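Local structure of putative glucose-6-phosphate 1-epimerase (Salmonella typhimurium, 2HTA) at residues C232-D237 / T243-H248; W65-V68 / E72-W75; V190-L195 / V279-V284; D223-N228 / Y285-Q290. The protein probably interconverts the alpha and beta anomers of glucose 6-phosphate and related hexose 6-phosphates, acting as a monomeric mutarotase. All blocks are in the same frame, centred on the assembly; numbering follows the deposited sequence.

Contact 1: C232-D237 / T243-H248; sequences CSVIHD and TIDVVH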
loop_
_atom_site.group_PDB
_atom_site.type_symbol
_atom_site.label_atom_id
_atom_site.label_comp_id
_atom_site.label_asym_id
_atom_site.label_seq_id
_atom_site.Cartn_x
_atom_site.Cartn_y
_atom_site.Cartn_z
ATOM N N CYS A 232 13.071 -9.233 -4.515
ATOM C CA CYS A 232 12.265 -9.727 -3.406
ATOM C C CYS A 232 12.805 -9.221 -2.060
ATOM O O CYS A 232 13.937 -9.550 -1.672
ATOM C CB CYS A 232 12.289 -11.266 -3.457
ATOM S SG CYS A 232 11.135 -11.935 -2.201
ATOM N N SER A 233 12.020 -8.414 -1.357
ATOM C CA SER A 233 12.322 -8.104 0.024
ATOM C C SER A 233 11.727 -9.194 0.901
ATOM O O SER A 233 10.625 -9.663 0.629
ATOM C CB SER A 233 11.675 -6.760 0.454
ATOM O OG SER A 233 11.974 -5.674 -0.446
ATOM N N VAL A 234 12.406 -9.583 1.978
ATOM C CA VAL A 234 11.807 -10.600 2.835
ATOM C C VAL A 234 11.681 -10.039 4.242
ATOM O O VAL A 234 12.697 -9.607 4.833
ATOM C CB VAL A 234 12.651 -11.885 2.876
ATOM C CG1 VAL A 234 11.998 -12.933 3.835
ATOM C CG2 VAL A 234 12.889 -12.440 1.463
ATOM N N ILE A 235 10.453 -10.024 4.761
ATOM C CA ILE A 235 10.180 -9.564 6.149
ATOM C C ILE A 235 10.202 -10.840 7.026
ATOM O O ILE A 235 9.442 -11.788 6.753
ATOM C CB ILE A 235 8.792 -8.902 6.319
ATOM C CG1 ILE A 235 8.666 -7.746 5.290
ATOM C CG2 ILE A 235 8.515 -8.492 7.835
ATOM C CD1 ILE A 235 7.272 -7.131 5.188
ATOM N N HIS A 236 11.076 -10.863 8.018
ATOM C CA HIS A 236 11.197 -12.050 8.893
ATOM C C HIS A 236 10.508 -11.713 10.192
ATOM O O HIS A 236 10.932 -10.776 10.867
ATOM C CB HIS A 236 12.675 -12.312 9.162
ATOM C CG HIS A 236 13.482 -12.480 7.916
ATOM N ND1 HIS A 236 13.813 -13.709 7.415
ATOM C CD2 HIS A 236 14.040 -11.567 7.082
ATOM C CE1 HIS A 236 14.527 -13.563 6.308
ATOM N NE2 HIS A 236 14.674 -12.261 6.082
ATOM N N ASP A 237 9.498 -12.520 10.573
ATOM C CA ASP A 237 8.700 -12.260 11.754
ATOM C C ASP A 237 8.691 -13.467 12.687
ATOM O O ASP A 237 7.958 -14.410 12.450
ATOM C CB ASP A 237 7.253 -11.949 11.355
ATOM C CG ASP A 237 6.403 -11.480 12.540
ATOM O OD1 ASP A 237 6.730 -11.694 13.747
ATOM O OD2 ASP A 237 5.368 -10.898 12.253
ATOM N N THR A 243 7.443 -15.583 7.238
ATOM C CA THR A 243 8.062 -14.476 6.454
ATOM C C THR A 243 7.025 -13.952 5.454
ATOM O O THR A 243 6.105 -14.685 5.020
ATOM C CB THR A 243 9.303 -14.938 5.646
ATOM O OG1 THR A 243 8.913 -16.022 4.840
ATOM C CG2 THR A 243 10.428 -15.407 6.534
ATOM N N ILE A 244 7.119 -12.671 5.146
ATOM C CA ILE A 244 6.345 -12.119 4.065
ATOM C C ILE A 244 7.329 -11.700 2.958
ATOM O O ILE A 244 8.315 -10.970 3.215
ATOM C CB ILE A 244 5.480 -10.923 4.533
ATOM C CG1 ILE A 244 4.426 -11.362 5.610
ATOM C CG2 ILE A 244 4.802 -10.279 3.347
ATOM C CD1 ILE A 244 3.909 -10.127 6.497
ATOM N N ASP A 245 7.090 -12.206 1.762
ATOM C CA ASP A 245 7.903 -11.853 0.597
ATOM C C ASP A 245 7.206 -10.703 -0.091
ATOM O O ASP A 245 6.023 -10.801 -0.389
ATOM C CB ASP A 245 7.973 -13.035 -0.349
ATOM C CG ASP A 245 8.719 -14.185 0.255
ATOM O OD1 ASP A 245 9.615 -13.987 1.143
ATOM O OD2 ASP A 245 8.398 -15.310 -0.143
ATOM N N VAL A 246 7.936 -9.620 -0.359
ATOM C CA VAL A 246 7.371 -8.461 -1.073
ATOM C C VAL A 246 8.194 -8.288 -2.342
ATOM O O VAL A 246 9.374 -7.942 -2.263
ATOM C CB VAL A 246 7.441 -7.179 -0.179
ATOM C CG1 VAL A 246 6.664 -6.054 -0.813
ATOM C CG2 VAL A 246 6.907 -7.432 1.206
ATOM N N VAL A 247 7.595 -8.603 -3.495
ATOM C CA VAL A 247 8.294 -8.616 -4.743
ATOM C C VAL A 247 7.956 -7.347 -5.528
ATOM O O VAL A 247 6.785 -6.994 -5.688
ATOM C CB VAL A 247 7.952 -9.823 -5.562
ATOM C CG1 VAL A 247 8.749 -9.859 -6.837
ATOM C CG2 VAL A 247 8.226 -11.118 -4.754
ATOM N N HIS A 248 8.993 -6.701 -6.037
ATOM C CA HIS A 248 8.880 -5.408 -6.674
ATOM C C HIS A 248 9.158 -5.544 -8.154
ATOM O O HIS A 248 10.128 -6.244 -8.577
ATOM C CB HIS A 248 9.870 -4.401 -6.045
ATOM C CG HIS A 248 9.864 -4.394 -4.543
ATOM N ND1 HIS A 248 8.914 -3.721 -3.800
ATOM C CD2 HIS A 248 10.645 -5.055 -3.651
ATOM C CE1 HIS A 248 9.139 -3.926 -2.510
ATOM N NE2 HIS A 248 10.196 -4.717 -2.392
#
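Strands 232-237 and 243-248 run antiparallel, their axes 4.5 Å apart at closest approach and 159° between their directions, Ser233 with Val246 and Ile235 with Ile244 forming hydrogen-bonded pairs. Each pair is tied both ways; the straightest bond runs from Ile235 N to Ile244 O, 2.8 Å long with 177° at the hydrogen. On the face of Ser233, Ile235, Ile244 and Val246, His248 NE2 donates to Ser233 OG at 2.8 Å, the hydroxyl lying nearly in the imidazole plane. Ser233 carries OG beside its own backbone N (chi1 -51°), which places it at the ring edge, while ND1 of the same ring is hydrogen-bonded to Thr283 OG1, fixing the ring from both nitrogens. Ile235 CD1 slants across to Val246 CG2 at 4.0 Å. The other face is more open: Val234 and Asp245 lie alongside each other, with OD1 of Asp245 3.6 Å from Val234 CG2, and Cys232 SG rests 4.0 Å from Val247 CG2. His236 stands beside Thr243, its NE2 hydrogen-bonded to Ser193 OG. The arrangement is a beta hairpin within a large antiparallel sheet of the galactose mutarotase-like beta-sandwich; the side chain of His248 is about 6 Å from that of Glu282, a probable active-site residue.

Contact 2: W65-V68 / E72-W75; sequences WKPV and EVLW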
loop_
_atom_site.group_PDB
_atom_site.type_symbol
_atom_site.label_atom_id
_atom_site.label_comp_id
_atom_site.label_asym_id
_atom_site.label_seq_id
_atom_site.Cartn_x
_atom_site.Cartn_y
_atom_site.Cartn_z
ATOM N N TRP A 65 -5.858 -8.067 3.670
ATOM C CA TRP A 65 -5.736 -9.264 2.865
ATOM C C TRP A 65 -5.325 -10.360 3.855
ATOM O O TRP A 65 -4.314 -10.241 4.554
ATOM C CB TRP A 65 -4.682 -9.090 1.725
ATOM C CG TRP A 65 -4.345 -10.401 1.051
ATOM C CD1 TRP A 65 -5.249 -11.293 0.469
ATOM C CD2 TRP A 65 -3.054 -11.030 0.974
ATOM N NE1 TRP A 65 -4.560 -12.372 -0.042
ATOM C CE2 TRP A 65 -3.232 -12.270 0.316
ATOM C CE3 TRP A 65 -1.755 -10.653 1.395
ATOM C CZ2 TRP A 65 -2.163 -13.168 0.063
ATOM C CZ3 TRP A 65 -0.679 -11.526 1.128
ATOM C CH2 TRP A 65 -0.900 -12.790 0.489
ATOM N N LYS A 66 -6.096 -11.454 3.853
ATOM C CA LYS A 66 -5.818 -12.571 4.704
ATOM C C LYS A 66 -6.128 -13.836 3.913
ATOM O O LYS A 66 -7.304 -14.161 3.716
ATOM C CB LYS A 66 -6.698 -12.502 5.932
ATOM C CG LYS A 66 -6.442 -13.611 6.964
ATOM C CD LYS A 66 -7.281 -13.255 8.200
ATOM C CE LYS A 66 -7.937 -14.460 8.756
ATOM N NZ LYS A 66 -6.895 -15.302 9.451
ATOM N N PRO A 67 -5.068 -14.521 3.415
ATOM C CA PRO A 67 -5.317 -15.751 2.735
ATOM C C PRO A 67 -5.642 -16.817 3.784
ATOM O O PRO A 67 -5.238 -16.706 4.946
ATOM C CB PRO A 67 -3.986 -16.045 2.015
ATOM C CG PRO A 67 -2.988 -15.197 2.610
ATOM C CD PRO A 67 -3.624 -14.201 3.497
ATOM N N VAL A 68 -6.396 -17.815 3.369
ATOM C CA VAL A 68 -6.821 -18.859 4.262
ATOM C C VAL A 68 -5.617 -19.543 4.904
ATOM O O VAL A 68 -4.596 -19.797 4.246
ATOM C CB VAL A 68 -7.797 -19.878 3.545
ATOM C CG1 VAL A 68 -7.116 -20.666 2.459
ATOM C CG2 VAL A 68 -8.448 -20.764 4.523
ATOM N N GLU A 72 -3.900 -12.033 9.321
ATOM C CA GLU A 72 -3.938 -10.859 8.444
ATOM C C GLU A 72 -2.510 -10.487 8.010
ATOM O O GLU A 72 -1.577 -10.402 8.821
ATOM C CB GLU A 72 -4.530 -9.653 9.205
ATOM C CG GLU A 72 -6.017 -9.845 9.670
ATOM C CD GLU A 72 -7.059 -9.838 8.535
ATOM O OE1 GLU A 72 -6.779 -9.361 7.383
ATOM O OE2 GLU A 72 -8.209 -10.321 8.787
ATOM N N VAL A 73 -2.368 -10.194 6.738
ATOM C CA VAL A 73 -1.055 -9.839 6.200
ATOM C C VAL A 73 -0.819 -8.329 6.219
ATOM O O VAL A 73 0.307 -7.894 6.414
ATOM C CB VAL A 73 -0.913 -10.359 4.786
ATOM C CG1 VAL A 73 0.460 -9.943 4.172
ATOM C CG2 VAL A 73 -0.985 -11.878 4.824
ATOM N N LEU A 74 -1.846 -7.554 5.909
ATOM C CA LEU A 74 -1.746 -6.098 5.922
ATOM C C LEU A 74 -2.235 -5.507 7.221
ATOM O O LEU A 74 -3.225 -5.940 7.775
ATOM C CB LEU A 74 -2.594 -5.503 4.785
ATOM C CG LEU A 74 -2.175 -5.931 3.362
ATOM C CD1 LEU A 74 -3.199 -5.426 2.375
ATOM C CD2 LEU A 74 -0.726 -5.388 3.045
ATOM N N TRP A 75 -1.578 -4.457 7.660
ATOM C CA TRP A 75 -1.955 -3.758 8.895
ATOM C C TRP A 75 -2.852 -2.600 8.471
ATOM O O TRP A 75 -2.591 -1.928 7.450
ATOM C CB TRP A 75 -0.695 -3.232 9.540
ATOM C CG TRP A 75 -0.890 -2.493 10.841
ATOM C CD1 TRP A 75 -0.863 -3.033 12.136
ATOM C CD2 TRP A 75 -1.110 -1.094 11.000
ATOM N NE1 TRP A 75 -1.053 -2.040 13.051
ATOM C CE2 TRP A 75 -1.218 -0.841 12.404
ATOM C CE3 TRP A 75 -1.212 -0.014 10.104
ATOM C CZ2 TRP A 75 -1.427 0.420 12.906
ATOM C CZ3 TRP A 75 -1.427 1.251 10.612
ATOM C CH2 TRP A 75 -1.520 1.465 11.999
HETATM O O HOH W 1 -4.753 -7.746 6.322
#
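Direct backbone bonding between 65-68 and 72-75 consists of one link: Val73 N donates to Trp65 O over 2.9 Å, meeting the carbonyl almost end-on at a C=O...N angle of 166°. Water extends it. A single molecule accepts from Trp65 N at 2.9 Å and also lies within 2.8 Å of both Glu72 OE1 and Leu74 O, bridging strand and loop beside the direct bond. Apolar packing centres on the indole. Val73 lies alongside Trp65, pointing the same way, and its CB comes 3.5 Å from CE3 at an oblique approach to the ring; CG2 of Val73 also meets Pro67 CD, which itself sits above one indole face, toward its rim. The next residue, Leu74, puts CD1 4.0 Å from Trp65 CB. The carboxylate of Glu72 lies against the aliphatic part of Lys66: Glu72, bent back at chi2 (-71°), crosses the Lys66 chain at about a right angle and sets OE2 3.1 Å from CD of Lys66. The two charged ends stay farther apart, NZ of Lys66 and OE2 of Glu72 being 5.2 Å from each other, and NZ is hydrogen-bonded to Glu70 O. Together these contacts close a short loop that reverses the chain after edge strand 61-67 of a five-stranded antiparallel sheet, where Val73 packs on Ile304 and Val306.

Contact 3: V190-L195 / V279-V284; sequences VKVSGL and VCVETV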
loop_
_atom_site.group_PDB
_atom_site.type_symbol
_atom_site.label_atom_id
_atom_site.label_comp_id
_atom_site.label_asym_id
_atom_site.label_seq_id
_atom_site.Cartn_x
_atom_site.Cartn_y
_atom_site.Cartn_z
ATOM N N VAL A 190 11.663 -7.446 14.171
ATOM C CA VAL A 190 11.525 -7.584 12.715
ATOM C C VAL A 190 12.852 -7.261 12.050
ATOM O O VAL A 190 13.523 -6.332 12.441
ATOM C CB VAL A 190 10.403 -6.656 12.178
ATOM C CG1 VAL A 190 10.473 -6.568 10.647
ATOM C CG2 VAL A 190 9.073 -7.201 12.617
ATOM N N LYS A 191 13.259 -8.075 11.089
ATOM C CA LYS A 191 14.253 -7.637 10.133
ATOM C C LYS A 191 13.756 -7.864 8.710
ATOM O O LYS A 191 12.955 -8.814 8.416
ATOM C CB LYS A 191 15.613 -8.281 10.381
ATOM C CG LYS A 191 15.573 -9.785 10.246
ATOM C CD LYS A 191 16.789 -10.458 10.955
ATOM C CE LYS A 191 16.640 -11.990 10.842
ATOM N NZ LYS A 191 17.884 -12.812 11.201
ATOM N N VAL A 192 14.214 -6.995 7.812
ATOM C CA VAL A 192 13.884 -7.131 6.392
ATOM C C VAL A 192 15.178 -7.342 5.629
ATOM O O VAL A 192 16.126 -6.571 5.796
ATOM C CB VAL A 192 13.125 -5.878 5.870
ATOM C CG1 VAL A 192 12.782 -6.032 4.361
ATOM C CG2 VAL A 192 11.841 -5.683 6.706
ATOM N N SER A 193 15.222 -8.384 4.805
ATOM C CA SER A 193 16.413 -8.675 4.006
ATOM C C SER A 193 16.092 -8.422 2.542
ATOM O O SER A 193 14.920 -8.146 2.201
ATOM C CB SER A 193 16.858 -10.144 4.228
ATOM O OG SER A 193 15.807 -11.010 3.911
ATOM N N GLY A 194 17.106 -8.566 1.681
ATOM C CA GLY A 194 16.962 -8.420 0.259
ATOM C C GLY A 194 16.995 -6.953 -0.143
ATOM O O GLY A 194 16.672 -6.612 -1.270
ATOM N N LEU A 195 17.446 -6.107 0.762
ATOM C CA LEU A 195 17.426 -4.635 0.520
ATOM C C LEU A 195 18.668 -4.052 -0.159
ATOM O O LEU A 195 18.753 -2.820 -0.378
ATOM C CB LEU A 195 17.128 -3.888 1.823
ATOM C CG LEU A 195 15.720 -4.116 2.389
ATOM C CD1 LEU A 195 15.619 -3.545 3.818
ATOM C CD2 LEU A 195 14.575 -3.598 1.512
ATOM N N VAL A 279 5.386 -2.878 9.693
ATOM C CA VAL A 279 6.540 -2.294 9.020
ATOM C C VAL A 279 6.058 -2.005 7.601
ATOM O O VAL A 279 5.298 -2.806 7.029
ATOM C CB VAL A 279 7.781 -3.233 9.012
ATOM C CG1 VAL A 279 7.546 -4.534 8.194
ATOM C CG2 VAL A 279 9.026 -2.565 8.498
ATOM N N CYS A 280 6.478 -0.858 7.064
ATOM C CA CYS A 280 6.212 -0.572 5.657
ATOM C C CYS A 280 7.343 -0.986 4.776
ATOM O O CYS A 280 8.493 -0.591 5.012
ATOM C CB CYS A 280 5.887 0.916 5.420
ATOM S SG CYS A 280 4.300 1.380 6.090
ATOM N N VAL A 281 7.014 -1.771 3.737
ATOM C CA VAL A 281 7.990 -2.138 2.706
ATOM C C VAL A 281 7.302 -1.790 1.378
ATOM O O VAL A 281 6.352 -2.483 0.923
ATOM C CB VAL A 281 8.434 -3.668 2.772
ATOM C CG1 VAL A 281 9.334 -4.069 1.543
ATOM C CG2 VAL A 281 9.088 -4.044 4.151
ATOM N N GLU A 282 7.763 -0.685 0.778
ATOM C CA GLU A 282 7.032 0.007 -0.278
ATOM C C GLU A 282 7.718 -0.212 -1.617
ATOM O O GLU A 282 8.951 -0.147 -1.686
ATOM C CB GLU A 282 7.044 1.514 0.036
ATOM C CG GLU A 282 6.596 1.790 1.472
ATOM C CD GLU A 282 6.686 3.265 1.824
ATOM O OE1 GLU A 282 6.662 4.107 0.918
ATOM O OE2 GLU A 282 6.723 3.568 3.028
ATOM N N THR A 283 6.937 -0.419 -2.662
ATOM C CA THR A 283 7.467 -0.461 -4.050
ATOM C C THR A 283 7.432 0.942 -4.581
ATOM O O THR A 283 6.359 1.569 -4.628
ATOM C CB THR A 283 6.605 -1.336 -4.964
ATOM O OG1 THR A 283 6.511 -2.650 -4.394
ATOM C CG2 THR A 283 7.254 -1.458 -6.319
ATOM N N VAL A 284 8.579 1.438 -5.018
ATOM C CA VAL A 284 8.724 2.903 -5.195
ATOM C C VAL A 284 9.394 3.275 -6.507
ATOM O O VAL A 284 10.298 2.593 -6.957
ATOM C CB VAL A 284 9.491 3.520 -3.976
ATOM C CG1 VAL A 284 9.823 5.036 -4.172
ATOM C CG2 VAL A 284 8.700 3.327 -2.639
#
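Across the space between 190-195 and 279-284 the backbones stay well apart, with Val190 CA 8.2 Å from Val279 CA and Val192 CA 8.6 Å from Val281 CA, and no hydrogen bond joins them. The spacing is that of two layers packed face to face, strand 191-193 belonging to one antiparallel sheet and strand 278-286 to another. Four valines point into the interval, all with their CB directed at the opposite segment. Val192 and Val281 reach for each other tip to tip, CG2 against CG2 at 4.1 Å. CG2 of each stands beside the backbone N, CG1 being anti to it (chi1 180° and 173°), and it is the CG2 methyls that meet. One step along, Val190 CG1 touches Val279 CG1 at 4.3 Å. These are light contacts, and other side chains complete the layer: Ile235 packs against both Val190 and Val281, Phe218 lies against Val192, and Ser233 touches Val281. Cys280 and Glu282, each next in sequence after an inward valine, lie on the other face of strand 278-286, where both touch His179. With every touching residue buried and nothing but methyl groups meeting, the contact has no directional bond to set its geometry. The two segments meet by van der Waals contact only; the wider packing of the sheets fixes their spacing. At Val279 and Val281 the strand turns an apolar side to the other sheet, while Glu282, like His179 a probable catalytic residue, lies on its other face.

Contact 4: D223-N228 / Y285-Q290; sequences DRVYLN and YATAPQ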
loop_
_atom_site.group_PDB
_atom_site.type_symbol
_atom_site.label_atom_id
_atom_site.label_comp_id
_atom_site.label_asym_id
_atom_site.label_seq_id
_atom_site.Cartn_x
_atom_site.Cartn_y
_atom_site.Cartn_z
ATOM N N ASP A 223 13.498 5.361 8.177
ATOM C CA ASP A 223 12.857 5.873 6.968
ATOM C C ASP A 223 13.926 5.930 5.901
ATOM O O ASP A 223 14.719 6.863 5.856
ATOM C CB ASP A 223 12.220 7.262 7.208
ATOM C CG ASP A 223 11.314 7.696 6.050
ATOM O OD1 ASP A 223 11.234 6.942 5.025
ATOM O OD2 ASP A 223 10.658 8.770 6.159
ATOM N N ARG A 224 14.003 4.880 5.094
ATOM C CA ARG A 224 15.123 4.656 4.198
ATOM C C ARG A 224 14.640 4.332 2.797
ATOM O O ARG A 224 13.671 3.545 2.608
ATOM C CB ARG A 224 16.014 3.522 4.727
ATOM C CG ARG A 224 16.856 4.052 5.935
ATOM C CD ARG A 224 17.431 2.966 6.766
ATOM N NE ARG A 224 18.206 3.657 7.805
ATOM C CZ ARG A 224 19.319 3.187 8.327
ATOM N NH1 ARG A 224 19.765 1.990 7.949
ATOM N NH2 ARG A 224 19.978 3.915 9.227
ATOM N N VAL A 225 15.293 4.958 1.813
ATOM C CA VAL A 225 15.066 4.677 0.410
ATOM C C VAL A 225 16.205 3.815 -0.105
ATOM O O VAL A 225 17.358 4.263 -0.197
ATOM C CB VAL A 225 15.024 5.981 -0.460
ATOM C CG1 VAL A 225 14.659 5.607 -1.916
ATOM C CG2 VAL A 225 14.065 7.039 0.171
ATOM N N TYR A 226 15.946 2.548 -0.382
ATOM C CA TYR A 226 16.992 1.681 -0.920
ATOM C C TYR A 226 17.151 1.898 -2.433
ATOM O O TYR A 226 16.180 1.897 -3.175
ATOM C CB TYR A 226 16.675 0.196 -0.535
ATOM C CG TYR A 226 16.585 0.120 0.987
ATOM C CD1 TYR A 226 15.383 0.323 1.640
ATOM C CD2 TYR A 226 17.754 -0.027 1.772
ATOM C CE1 TYR A 226 15.318 0.299 3.037
ATOM C CE2 TYR A 226 17.695 -0.034 3.133
ATOM C CZ TYR A 226 16.469 0.144 3.763
ATOM O OH TYR A 226 16.396 0.128 5.133
ATOM N N LEU A 227 18.395 2.087 -2.869
ATOM C CA LEU A 227 18.719 2.457 -4.260
ATOM C C LEU A 227 19.012 1.237 -5.125
ATOM O O LEU A 227 18.983 1.320 -6.349
ATOM C CB LEU A 227 19.949 3.381 -4.225
ATOM C CG LEU A 227 19.737 4.679 -3.424
ATOM C CD1 LEU A 227 21.034 5.497 -3.519
ATOM C CD2 LEU A 227 18.568 5.424 -3.994
ATOM N N ASN A 228 19.287 0.086 -4.495
ATOM C CA ASN A 228 19.720 -1.076 -5.236
ATOM C C ASN A 228 19.198 -2.380 -4.574
ATOM O O ASN A 228 19.945 -3.344 -4.410
ATOM C CB ASN A 228 21.233 -1.102 -5.305
ATOM C CG ASN A 228 21.773 -2.087 -6.322
ATOM O OD1 ASN A 228 21.220 -2.278 -7.427
ATOM N ND2 ASN A 228 22.882 -2.731 -5.954
ATOM N N TYR A 285 8.965 4.383 -7.123
ATOM C CA TYR A 285 9.673 4.905 -8.280
ATOM C C TYR A 285 9.880 6.385 -7.937
ATOM O O TYR A 285 9.006 7.172 -8.190
ATOM C CB TYR A 285 8.839 4.735 -9.531
ATOM C CG TYR A 285 9.713 4.732 -10.783
ATOM C CD1 TYR A 285 9.883 3.567 -11.546
ATOM C CD2 TYR A 285 10.443 5.874 -11.145
ATOM C CE1 TYR A 285 10.727 3.516 -12.707
ATOM C CE2 TYR A 285 11.294 5.849 -12.326
ATOM C CZ TYR A 285 11.407 4.689 -13.098
ATOM O OH TYR A 285 12.205 4.662 -14.245
ATOM N N ALA A 286 10.971 6.701 -7.232
ATOM C CA ALA A 286 11.135 8.084 -6.662
ATOM C C ALA A 286 12.460 8.793 -7.120
ATOM O O ALA A 286 12.480 10.024 -7.324
ATOM C CB ALA A 286 11.050 8.089 -5.159
ATOM N N THR A 287 13.557 8.063 -7.207
ATOM C CA THR A 287 14.852 8.717 -7.422
ATOM C C THR A 287 15.071 9.221 -8.879
ATOM O O THR A 287 16.075 9.912 -9.162
ATOM C CB THR A 287 16.043 7.828 -6.954
ATOM O OG1 THR A 287 15.957 6.572 -7.613
ATOM C CG2 THR A 287 15.987 7.520 -5.508
ATOM N N ALA A 288 14.161 8.880 -9.782
ATOM C CA ALA A 288 14.094 9.479 -11.101
ATOM C C ALA A 288 12.612 9.432 -11.452
ATOM O O ALA A 288 11.879 8.656 -10.862
ATOM C CB ALA A 288 14.912 8.647 -12.131
ATOM N N PRO A 289 12.170 10.242 -12.420
ATOM C CA PRO A 289 10.765 10.173 -12.806
ATOM C C PRO A 289 10.471 9.107 -13.850
ATOM O O PRO A 289 11.313 8.775 -14.673
ATOM C CB PRO A 289 10.521 11.572 -13.386
ATOM C CG PRO A 289 11.766 11.851 -14.090
ATOM C CD PRO A 289 12.866 11.298 -13.190
ATOM N N GLN A 290 9.264 8.587 -13.789
ATOM C CA GLN A 290 8.795 7.548 -14.665
ATOM C C GLN A 290 8.039 8.150 -15.824
ATOM O O GLN A 290 7.254 9.062 -15.649
ATOM C CB GLN A 290 7.892 6.615 -13.864
ATOM C CG GLN A 290 7.832 5.226 -14.377
ATOM C CD GLN A 290 6.950 4.339 -13.520
ATOM O OE1 GLN A 290 6.208 4.813 -12.636
ATOM N NE2 GLN A 290 7.060 3.012 -13.759
#
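Leu227 and Thr287 meet through one methyl of each, where the end of strand 222-226 passes the corner at which the chain leaves strand 278-286. From its CA, Leu227 does not send CB straight at the other segment. CB and CG make no contact across the gap, and CG stands beside the backbone N (chi1 -60°). CD1 continues the extended chain (chi2 -179°) and passes by; the other branch, CD2, turns to Thr287 CG2 at 3.7 Å, the two side chains slanting across one another, while the leucine also packs on Arg198 and Ile200 of the neighbouring strand 198-201. Both segments reach a curled antiparallel sheet in the galactose mutarotase-like fold, in which strand 253-258 lies between 222-226 and 278-286 and bonds to each. Their own backbones are correspondingly distant, Leu227 CA and Thr287 CA being 8.0 Å apart. The same threonine methyl is approached from a second residue, Val225, whose CG1 is 4.3 Å from Thr287 CG2. Val225 is buried and also packs on Asn253 and Val255. Asp223 on the same strand probably binds substrate, as in relatives. Thr287 has its hydroxyl turned between the backbone N and the carbonyl carbon (chi1 55°), and OG1 is hydrogen-bonded to Asn253 ND2.

How the contacts relate
Contact 2 comes first along the chain, at the end of a five-stranded sheet; the other three follow and are interlaced, the hairpin of contact 1 falling between the two segments of both contact 3 and contact 4. Contacts 1 and 3 are neighbours, with centres about 7 Å apart: strand 191-193 borders 232-237 in the same sheet, and side chains of the hairpin also bond to both strands of contact 3. Contacts 3 and 4 share strand 278-286, their centres about 13 Å apart. Contact 2 touches contact 1 through Val73 and Ile244 but lies across the chain's centre from contact 4, about 27 Å between centres. Contacts 3 and 4 both use the strand that carries Glu282, and contact 1 packs against it.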